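Local coordinates for protein phosphoribosyl-AMP cyclohydrolase (Medicago truncatula, PDB 7BGM) that catalyses the second and third steps of histidine biosynthesis, probably converting phosphoribosyl-ATP to phosphoribosyl-AMP and then opening the adenine ring by hydrolysis, at residues 17-22 with 84-89; 30-35 with 101-106; 36-41 with 52-57. All blocks are in the same frame, centred on the assembly; numbering follows the deposited sequence.

Contact 1 (17-22 with 84-89). With ZN (zinc ion), chain D.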
loop_
_atom_site.group_PDB
_atom_site.type_symbol
_atom_site.label_atom_id
_atom_site.label_comp_id
_atom_site.label_asym_id
_atom_site.label_seq_id
_atom_site.Cartn_x
_atom_site.Cartn_y
_atom_site.Cartn_z
ATOM N N GLY A 17 -16.864 -11.782 -20.634
ATOM C CA GLY A 17 -15.466 -11.879 -20.989
ATOM C C GLY A 17 -14.545 -10.978 -20.195
ATOM O O GLY A 17 -13.435 -10.708 -20.659
ATOM N N LEU A 18 -14.950 -10.526 -18.998
ATOM C CA LEU A 18 -14.181 -9.545 -18.227
ATOM C C LEU A 18 -13.676 -10.125 -16.910
ATOM O O LEU A 18 -14.260 -11.060 -16.339
ATOM C CB LEU A 18 -15.021 -8.276 -17.924
ATOM C CG LEU A 18 -15.592 -7.582 -19.170
ATOM C CD1 LEU A 18 -16.444 -6.401 -18.767
ATOM C CD2 LEU A 18 -14.435 -7.153 -20.017
ATOM N N ALA A 19 -12.553 -9.577 -16.456
ATOM C CA ALA A 19 -12.077 -9.733 -15.089
ATOM C C ALA A 19 -11.877 -8.342 -14.477
ATOM O O ALA A 19 -11.714 -7.352 -15.188
ATOM C CB ALA A 19 -10.772 -10.520 -15.057
ATOM N N VAL A 20 -11.870 -8.263 -13.151
ATOM C CA VAL A 20 -11.591 -6.993 -12.467
ATOM C C VAL A 20 -10.093 -6.743 -12.546
ATOM O O VAL A 20 -9.302 -7.666 -12.327
ATOM C CB VAL A 20 -12.049 -7.053 -11.000
ATOM C CG1 VAL A 20 -11.491 -5.870 -10.183
ATOM C CG2 VAL A 20 -13.568 -7.091 -10.919
ATOM N N ALA A 21 -9.700 -5.520 -12.896
ATOM C CA ALA A 21 -8.286 -5.147 -12.904
ATOM C C ALA A 21 -8.054 -3.946 -12.004
ATOM O O ALA A 21 -8.661 -2.882 -12.192
ATOM C CB ALA A 21 -7.772 -4.831 -14.321
ATOM N N ILE A 22 -7.093 -4.094 -11.091
ATOM C CA ILE A 22 -6.807 -3.082 -10.083
ATOM C C ILE A 22 -5.399 -2.588 -10.305
ATOM O O ILE A 22 -4.463 -3.401 -10.355
ATOM C CB ILE A 22 -6.951 -3.634 -8.666
ATOM C CG1 ILE A 22 -8.313 -4.260 -8.477
ATOM C CG2 ILE A 22 -6.632 -2.541 -7.636
ATOM C CD1 ILE A 22 -8.385 -5.098 -7.229
ATOM N N ASP A 84 -10.108 -14.493 -10.951
ATOM C CA ASP A 84 -11.034 -13.535 -11.574
ATOM C C ASP A 84 -10.717 -12.074 -11.257
ATOM O O ASP A 84 -11.521 -11.190 -11.573
ATOM C CB ASP A 84 -12.490 -13.838 -11.177
ATOM C CG ASP A 84 -12.713 -13.788 -9.665
ATOM O OD1 ASP A 84 -11.790 -13.340 -8.910
ATOM O OD2 ASP A 84 -13.799 -14.217 -9.235
ATOM N N SER A 85 -9.568 -11.802 -10.638
ATOM C CA SER A 85 -9.159 -10.478 -10.200
ATOM C C SER A 85 -7.669 -10.326 -10.484
ATOM O O SER A 85 -6.895 -11.260 -10.257
ATOM C CB SER A 85 -9.448 -10.318 -8.708
ATOM O OG SER A 85 -9.141 -9.005 -8.302
ATOM N N ILE A 86 -7.282 -9.186 -11.045
ATOM C CA ILE A 86 -5.928 -8.932 -11.517
ATOM C C ILE A 86 -5.415 -7.680 -10.851
ATOM O O ILE A 86 -6.132 -6.675 -10.824
ATOM C CB ILE A 86 -5.918 -8.746 -13.043
ATOM C CG1 ILE A 86 -6.513 -10.013 -13.682
ATOM C CG2 ILE A 86 -4.519 -8.421 -13.527
ATOM C CD1 ILE A 86 -6.708 -9.925 -15.198
ATOM N N ILE A 87 -4.162 -7.713 -10.351
ATOM C CA ILE A 87 -3.456 -6.492 -9.977
ATOM C C ILE A 87 -2.453 -6.161 -11.056
ATOM O O ILE A 87 -1.605 -6.998 -11.433
ATOM C CB ILE A 87 -2.742 -6.594 -8.615
ATOM C CG1 ILE A 87 -3.741 -6.895 -7.482
ATOM C CG2 ILE A 87 -1.997 -5.242 -8.352
ATOM C CD1 ILE A 87 -3.080 -7.099 -6.109
ATOM N N TYR A 88 -2.532 -4.912 -11.550
ATOM C CA TYR A 88 -1.472 -4.297 -12.339
ATOM C C TYR A 88 -0.597 -3.512 -11.371
ATOM O O TYR A 88 -0.997 -2.437 -10.895
ATOM C CB TYR A 88 -2.050 -3.340 -13.382
ATOM C CG TYR A 88 -2.906 -3.908 -14.455
ATOM C CD1 TYR A 88 -2.803 -5.247 -14.875
ATOM C CD2 TYR A 88 -3.788 -3.067 -15.134
ATOM C CE1 TYR A 88 -3.592 -5.715 -15.925
ATOM C CE2 TYR A 88 -4.575 -3.524 -16.175
ATOM C CZ TYR A 88 -4.470 -4.840 -16.583
ATOM O OH TYR A 88 -5.260 -5.247 -17.647
ATOM N N LEU A 89 0.579 -4.032 -11.058
ATOM C CA LEU A 89 1.462 -3.382 -10.090
ATOM C C LEU A 89 2.447 -2.506 -10.853
ATOM O O LEU A 89 3.232 -3.013 -11.653
ATOM C CB LEU A 89 2.172 -4.434 -9.256
ATOM C CG LEU A 89 2.830 -3.989 -7.955
ATOM C CD1 LEU A 89 1.825 -3.465 -6.938
ATOM C CD2 LEU A 89 3.633 -5.158 -7.365
HETATM ZN ZN ZN D . -11.370 -13.635 -7.062
HETATM O O HOH W 1 -12.927 -14.139 -5.881
HETATM O O HOH W 2 -12.138 -11.670 -6.782
#
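The CB of Ala21 sits over one face of the Tyr88 ring, 4.3 Å from its centroid and 26° off the ring normal, a CH-pi contact whose closest atom on the ring is CE2. The ring meets that of Phe53 at about 55°, while the hydroxyl is hydrogen-bonded to Thr52 O. The other flat group, the monodentate Asp84 carboxylate, has OD1 1.9 Å from zinc but OD2 3.3 Å away. Its chi1 of 59° sets CG between the backbone N and the carbonyl carbon, with OD1 turned to the metal. Asp80, Asp82 and two waters complete the shell. Behind these groups the backbones pair in parallel: Ile86 N bonds Val20 O at 2.8 Å, Ile22 N bonds Ile86 O at 2.8 Å, and Tyr88 N bonds Ile22 O at 2.7 Å. Val20 N to Asp84 O is weak at 3.3 Å. Side chains alternate, with Ala21 and Ile86 on one face and Val20, Ser85 and Ile22 on the other, where Ser85 OG bonds across the dimer interface. The evidence describes a parallel strand pair inside the mixed sheet of the cyclohydrolase domain, with an aspartate-rich zinc site just ahead of strand 85-92.

Contact 2 (30-35 with 101-106). With ZN (zinc ion), chain C.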
loop_
_atom_site.group_PDB
_atom_site.type_symbol
_atom_site.label_atom_id
_atom_site.label_comp_id
_atom_site.label_asym_id
_atom_site.label_seq_id
_atom_site.Cartn_x
_atom_site.Cartn_y
_atom_site.Cartn_z
ATOM N N ALA A 30 -0.591 2.323 -2.701
ATOM C CA ALA A 30 -1.849 3.015 -2.952
ATOM C C ALA A 30 -2.573 2.392 -4.131
ATOM O O ALA A 30 -1.963 2.096 -5.175
ATOM C CB ALA A 30 -1.577 4.500 -3.242
ATOM N N ILE A 31 -3.885 2.192 -3.974
ATOM C CA ILE A 31 -4.693 1.757 -5.103
ATOM C C ILE A 31 -4.972 2.977 -5.977
ATOM O O ILE A 31 -5.533 3.980 -5.507
ATOM C CB ILE A 31 -5.984 1.101 -4.632
ATOM C CG1 ILE A 31 -5.630 -0.189 -3.816
ATOM C CG2 ILE A 31 -6.903 0.774 -5.810
ATOM C CD1 ILE A 31 -6.783 -0.798 -3.019
ATOM N N LEU A 32 -4.545 2.904 -7.241
ATOM C CA LEU A 32 -4.657 4.028 -8.157
ATOM C C LEU A 32 -6.046 4.111 -8.765
ATOM O O LEU A 32 -6.617 5.215 -8.883
ATOM C CB LEU A 32 -3.620 3.880 -9.278
ATOM C CG LEU A 32 -2.160 3.749 -8.782
ATOM C CD1 LEU A 32 -1.171 3.462 -9.930
ATOM C CD2 LEU A 32 -1.754 5.009 -8.008
ATOM N N MET A 33 -6.553 2.969 -9.240
ATOM C CA MET A 33 -7.848 2.936 -9.946
ATOM C C MET A 33 -8.231 1.470 -10.091
ATOM O O MET A 33 -7.384 0.572 -9.976
ATOM C CB MET A 33 -7.793 3.603 -11.350
ATOM C CG MET A 33 -6.823 2.881 -12.283
ATOM S SD MET A 33 -6.847 3.497 -13.982
ATOM C CE MET A 33 -8.417 2.856 -14.571
ATOM N N GLN A 34 -9.507 1.235 -10.404
ATOM C CA GLN A 34 -9.955 -0.114 -10.671
ATOM C C GLN A 34 -10.891 -0.059 -11.867
ATOM O O GLN A 34 -11.725 0.857 -11.963
ATOM C CB GLN A 34 -10.656 -0.732 -9.445
ATOM C CG GLN A 34 -11.326 -2.110 -9.725
ATOM C CD GLN A 34 -12.834 -1.977 -10.033
ATOM O OE1 GLN A 34 -13.604 -1.459 -9.220
ATOM N NE2 GLN A 34 -13.246 -2.457 -11.200
ATOM N N GLY A 35 -10.659 -0.981 -12.819
ATOM C CA GLY A 35 -11.540 -1.146 -13.946
ATOM C C GLY A 35 -11.759 -2.597 -14.293
ATOM O O GLY A 35 -11.729 -3.460 -13.413
ATOM N N ALA A 101 -6.999 14.213 -9.093
ATOM C CA ALA A 101 -6.591 13.575 -7.852
ATOM C C ALA A 101 -5.536 12.506 -8.126
ATOM O O ALA A 101 -5.509 11.885 -9.183
ATOM C CB ALA A 101 -7.786 12.917 -7.170
ATOM N N GLU A 102 -4.672 12.271 -7.140
ATOM C CA GLU A 102 -3.558 11.352 -7.334
ATOM C C GLU A 102 -4.038 9.929 -7.602
ATOM O O GLU A 102 -3.430 9.189 -8.401
ATOM C CB GLU A 102 -2.664 11.416 -6.103
ATOM C CG GLU A 102 -1.376 10.784 -6.279
ATOM C CD GLU A 102 -0.426 11.254 -5.210
ATOM O OE1 GLU A 102 -0.183 12.475 -5.118
ATOM O OE2 GLU A 102 0.019 10.419 -4.434
ATOM N N THR A 103 -5.127 9.538 -6.948
ATOM C CA THR A 103 -5.811 8.274 -7.174
ATOM C C THR A 103 -7.281 8.565 -7.326
ATOM O O THR A 103 -7.770 9.671 -7.006
ATOM C CB THR A 103 -5.664 7.259 -6.023
ATOM O OG1 THR A 103 -6.504 7.698 -4.931
ATOM C CG2 THR A 103 -4.176 7.161 -5.575
ATOM N N CYS A 104 -7.992 7.544 -7.762
ATOM C CA CYS A 104 -9.431 7.708 -7.914
ATOM C C CYS A 104 -10.201 7.614 -6.583
ATOM O O CYS A 104 -11.423 7.814 -6.579
ATOM C CB CYS A 104 -9.986 6.682 -8.905
ATOM S SG CYS A 104 -9.452 6.889 -10.611
ATOM N N TYR A 105 -9.546 7.369 -5.464
ATOM C CA TYR A 105 -10.214 7.061 -4.191
ATOM C C TYR A 105 -9.954 8.170 -3.196
ATOM O O TYR A 105 -8.912 8.206 -2.541
ATOM C CB TYR A 105 -9.763 5.698 -3.622
ATOM C CG TYR A 105 -10.116 4.523 -4.519
ATOM C CD1 TYR A 105 -11.339 3.837 -4.350
ATOM C CD2 TYR A 105 -9.273 4.129 -5.572
ATOM C CE1 TYR A 105 -11.662 2.748 -5.156
ATOM C CE2 TYR A 105 -9.597 3.061 -6.396
ATOM C CZ TYR A 105 -10.786 2.361 -6.175
ATOM O OH TYR A 105 -11.077 1.300 -7.012
ATOM N N TYR A 106 -10.902 9.115 -3.133
ATOM C CA TYR A 106 -10.819 10.288 -2.275
ATOM C C TYR A 106 -12.176 10.635 -1.653
ATOM O O TYR A 106 -12.364 11.766 -1.167
ATOM C CB TYR A 106 -10.281 11.473 -3.095
ATOM C CG TYR A 106 -11.016 11.670 -4.373
ATOM C CD1 TYR A 106 -12.240 12.346 -4.380
ATOM C CD2 TYR A 106 -10.480 11.237 -5.588
ATOM C CE1 TYR A 106 -12.928 12.550 -5.545
ATOM C CE2 TYR A 106 -11.171 11.427 -6.784
ATOM C CZ TYR A 106 -12.399 12.093 -6.753
ATOM O OH TYR A 106 -13.137 12.305 -7.900
HETATM ZN ZN ZN C . -10.878 8.591 -11.247
#
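Tyr105 turns the edge of its ring to strand 31-37, with Met33 CA and Gln34 N lying near the ring plane. Two motifs shape this meeting. A classic beta bulge, Leu32 and Met33 both facing Ala23, distorts the strand, and an ST turn, in which Thr103 OG1 accepts from Tyr105 N at 3.1 Å, folds the loop against it. Ile31 approaches Tyr105 at a slant, its CG2 touching CE2 at 3.6 Å. Leu32 and Thr103 cross at about a right angle, with methyls CD2 and CG2 4.1 Å apart. Thr103 chi1 of 74° places OG1 between the backbone N and the carbonyl carbon to close the turn, and puts CG2 anti to the carbonyl carbon, near Ile31 O and Leu32 CD2. One backbone bond spans the segments, Cys104 N to Leu32 O, 2.9 Å long and 164° at the hydrogen. It helps fix Cys104, whose SG binds zinc at 2.3 Å and lies 3.8 Å from Met33 CB. Cys97 of the same chain and Cys81 of the second subunit also hold this zinc, so the site spans the dimer interface, consistent with the catalytic zinc of cyclohydrolases; Met33 and Cys104 both take part in AMP binding by this protein. Farther out, Tyr105 OH comes within 3.2 Å of Gln34 CB, and both Tyr105 OH and Gln34 OE1 are hydrogen-bonded to Ser85 OG of the second subunit. The other amide atom, Gln34 NE2, donates to Gly35 O at 2.9 Å, in its own amide plane but from above the carbonyl plane, 42° out of it.

Contact 3 (36-41 with 52-57)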
loop_
_atom_site.group_PDB
_atom_site.type_symbol
_atom_site.label_atom_id
_atom_site.label_comp_id
_atom_site.label_asym_id
_atom_site.label_seq_id
_atom_site.Cartn_x
_atom_site.Cartn_y
_atom_site.Cartn_z
ATOM N N PHE A 36 -11.983 -2.879 -15.571
ATOM C CA PHE A 36 -12.212 -4.231 -16.052
ATOM C C PHE A 36 -11.249 -4.484 -17.207
ATOM O O PHE A 36 -10.748 -3.545 -17.848
ATOM C CB PHE A 36 -13.713 -4.442 -16.461
ATOM C CG PHE A 36 -14.618 -4.437 -15.287
ATOM C CD1 PHE A 36 -15.083 -3.232 -14.752
ATOM C CD2 PHE A 36 -14.962 -5.629 -14.661
ATOM C CE1 PHE A 36 -15.873 -3.216 -13.609
ATOM C CE2 PHE A 36 -15.774 -5.628 -13.532
ATOM C CZ PHE A 36 -16.214 -4.421 -12.994
ATOM N N ALA A 37 -10.942 -5.751 -17.448
ATOM C CA ALA A 37 -10.054 -6.107 -18.532
ATOM C C ALA A 37 -10.616 -7.336 -19.230
ATOM O O ALA A 37 -11.144 -8.231 -18.564
ATOM C CB ALA A 37 -8.640 -6.375 -18.005
ATOM N N ASN A 38 -10.534 -7.372 -20.564
ATOM C CA ASN A 38 -10.796 -8.592 -21.304
ATOM C C ASN A 38 -9.462 -9.220 -21.724
ATOM O O ASN A 38 -8.378 -8.770 -21.313
ATOM C CB ASN A 38 -11.713 -8.323 -22.507
ATOM C CG ASN A 38 -11.112 -7.327 -23.492
ATOM O OD1 ASN A 38 -10.010 -6.813 -23.274
ATOM N ND2 ASN A 38 -11.849 -7.028 -24.565
ATOM N N ARG A 39 -9.525 -10.276 -22.541
ATOM C CA ARG A 39 -8.298 -10.957 -22.944
ATOM C C ARG A 39 -7.327 -9.969 -23.575
ATOM O O ARG A 39 -6.148 -9.883 -23.190
ATOM C CB ARG A 39 -8.613 -12.078 -23.931
ATOM C CG ARG A 39 -9.101 -13.361 -23.315
ATOM C CD ARG A 39 -9.382 -14.362 -24.439
ATOM N NE ARG A 39 -8.139 -14.938 -24.946
ATOM C CZ ARG A 39 -7.645 -16.097 -24.524
ATOM N NH1 ARG A 39 -8.309 -16.787 -23.608
ATOM N NH2 ARG A 39 -6.500 -16.567 -25.011
ATOM N N GLU A 40 -7.821 -9.207 -24.549
ATOM C CA GLU A 40 -6.960 -8.268 -25.254
ATOM C C GLU A 40 -6.361 -7.224 -24.317
ATOM O O GLU A 40 -5.186 -6.879 -24.462
ATOM C CB GLU A 40 -7.713 -7.596 -26.387
ATOM C CG GLU A 40 -6.813 -6.628 -27.141
ATOM C CD GLU A 40 -7.397 -6.100 -28.455
ATOM O OE1 GLU A 40 -8.609 -6.287 -28.740
ATOM O OE2 GLU A 40 -6.610 -5.494 -29.216
ATOM N N ALA A 41 -7.130 -6.718 -23.348
ATOM C CA ALA A 41 -6.579 -5.708 -22.437
ATOM C C ALA A 41 -5.427 -6.270 -21.613
ATOM O O ALA A 41 -4.428 -5.567 -21.374
ATOM C CB ALA A 41 -7.654 -5.133 -21.504
ATOM N N THR A 52 -3.767 -1.291 -19.242
ATOM C CA THR A 52 -4.771 -1.228 -20.297
ATOM C C THR A 52 -6.033 -1.933 -19.824
ATOM O O THR A 52 -5.964 -2.989 -19.173
ATOM C CB THR A 52 -4.212 -1.861 -21.587
ATOM O OG1 THR A 52 -3.041 -1.141 -21.981
ATOM C CG2 THR A 52 -5.227 -1.797 -22.718
ATOM N N PHE A 53 -7.183 -1.350 -20.173
ATOM C CA PHE A 53 -8.483 -1.740 -19.637
ATOM C C PHE A 53 -9.465 -1.875 -20.782
ATOM O O PHE A 53 -9.197 -1.463 -21.917
ATOM C CB PHE A 53 -9.018 -0.705 -18.623
ATOM C CG PHE A 53 -8.112 -0.499 -17.444
ATOM C CD1 PHE A 53 -8.236 -1.290 -16.297
ATOM C CD2 PHE A 53 -7.128 0.483 -17.485
ATOM C CE1 PHE A 53 -7.361 -1.119 -15.206
ATOM C CE2 PHE A 53 -6.265 0.670 -16.415
ATOM C CZ PHE A 53 -6.391 -0.114 -15.248
ATOM N N TYR A 54 -10.622 -2.440 -20.470
ATOM C CA TYR A 54 -11.773 -2.423 -21.374
ATOM C C TYR A 54 -12.872 -1.564 -20.765
ATOM O O TYR A 54 -13.301 -1.821 -19.638
ATOM C CB TYR A 54 -12.289 -3.833 -21.601
ATOM C CG TYR A 54 -13.448 -3.940 -22.558
ATOM C CD1 TYR A 54 -13.237 -3.951 -23.935
ATOM C CD2 TYR A 54 -14.749 -4.052 -22.090
ATOM C CE1 TYR A 54 -14.295 -4.064 -24.815
ATOM C CE2 TYR A 54 -15.826 -4.168 -22.978
ATOM C CZ TYR A 54 -15.582 -4.166 -24.331
ATOM O OH TYR A 54 -16.634 -4.286 -25.213
ATOM N N SER A 55 -13.347 -0.572 -21.509
ATOM C CA SER A 55 -14.437 0.282 -21.030
ATOM C C SER A 55 -15.779 -0.379 -21.336
ATOM O O SER A 55 -16.102 -0.627 -22.500
ATOM C CB SER A 55 -14.371 1.674 -21.659
ATOM O OG SER A 55 -15.613 2.370 -21.519
ATOM N N ARG A 56 -16.558 -0.667 -20.289
ATOM C CA ARG A 56 -17.885 -1.236 -20.508
ATOM C C ARG A 56 -18.799 -0.250 -21.224
ATOM O O ARG A 56 -19.564 -0.642 -22.114
ATOM C CB ARG A 56 -18.497 -1.679 -19.177
ATOM C CG ARG A 56 -17.707 -2.806 -18.515
ATOM C CD ARG A 56 -18.270 -3.185 -17.154
ATOM N NE ARG A 56 -18.214 -2.067 -16.212
ATOM C CZ ARG A 56 -18.757 -2.085 -14.998
ATOM N NH1 ARG A 56 -19.391 -3.173 -14.577
ATOM N NH2 ARG A 56 -18.660 -1.022 -14.204
ATOM N N SER A 57 -18.728 1.035 -20.868
ATOM C CA SER A 57 -19.649 2.002 -21.471
ATOM C C SER A 57 -19.306 2.270 -22.930
ATOM O O SER A 57 -20.205 2.475 -23.755
ATOM C CB SER A 57 -19.643 3.311 -20.685
ATOM O OG SER A 57 -18.355 3.911 -20.714
HETATM O O HOH W 3 -12.576 -0.618 -17.210
#
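Arg56 crosses the Phe36 ring at a slant at the outer end of a strand-helix-strand unit, in which strand 31-37 runs into helix 39-48 with Asn38 as its N-cap and strand 52-55 follows. From CB, which is directed at the 36-41 segment, the chain passes to CG, with Leu18 packed against this side chain. CD then lies over one face of the Phe36 ring, toward its rim. The bend at chi3, -62°, swings the rest across the phenyl group: NE comes 3.6 Å from Phe36 CD1, and CZ 3.4 Å from Phe36 CE1. That ring carbon is centred over the guanidinium, which therefore lies at the CE1 rim of the ring, tilted 27° to it. At the tip, NH1 stays near Phe36 CE1 and CZ, while NH2 makes a long, weak ion pair with Asp84 OD2 of the second subunit. Further in, Asn38 OD1 caps the helix by accepting from Ala41 N at 2.9 Å; its side chain crosses that of Tyr54 at about a right angle, with Asn38 ND2 3.4 Å from Tyr54 CD1. The backbone N of Asn38 is buried here and has no polar partner. Ala41 CB packs on Thr52 O at 3.6 Å. The direct backbone link between the segments is nearly straight: Tyr54 N donates to Phe36 O with 172° at the hydrogen, while Phe53 turns the edge of its ring to the same oxygen. Beside it a water bridges the strands, accepting from Phe36 N at 2.9 Å and donating to Tyr54 O at 2.8 Å.

Strand 31-37 serves contacts 2 and 3, and pairs with strand 19-25 of contact 1, so at least one strand of each contact belongs to the same sheet. Contacts 1 and 3 lie closest, their centres about 9 Å apart, and are joined by a probable hydrogen bond of 2.9 Å from Ala19 N to Ala37 O. Contacts 1 and 2 are about 15 Å apart between centres and meet at Ala21 O and Gly35 N, 2.8 Å apart. Between contacts 2 and 3, centres about 17 Å apart, AMP-binding Met33 packs its CE 3.6 Å from Phe53 CE2, with AMP-binding Trp62 close to Phe53. Asp84 and Cys104 bind two different zinc ions, and all three contacts reach the second subunit.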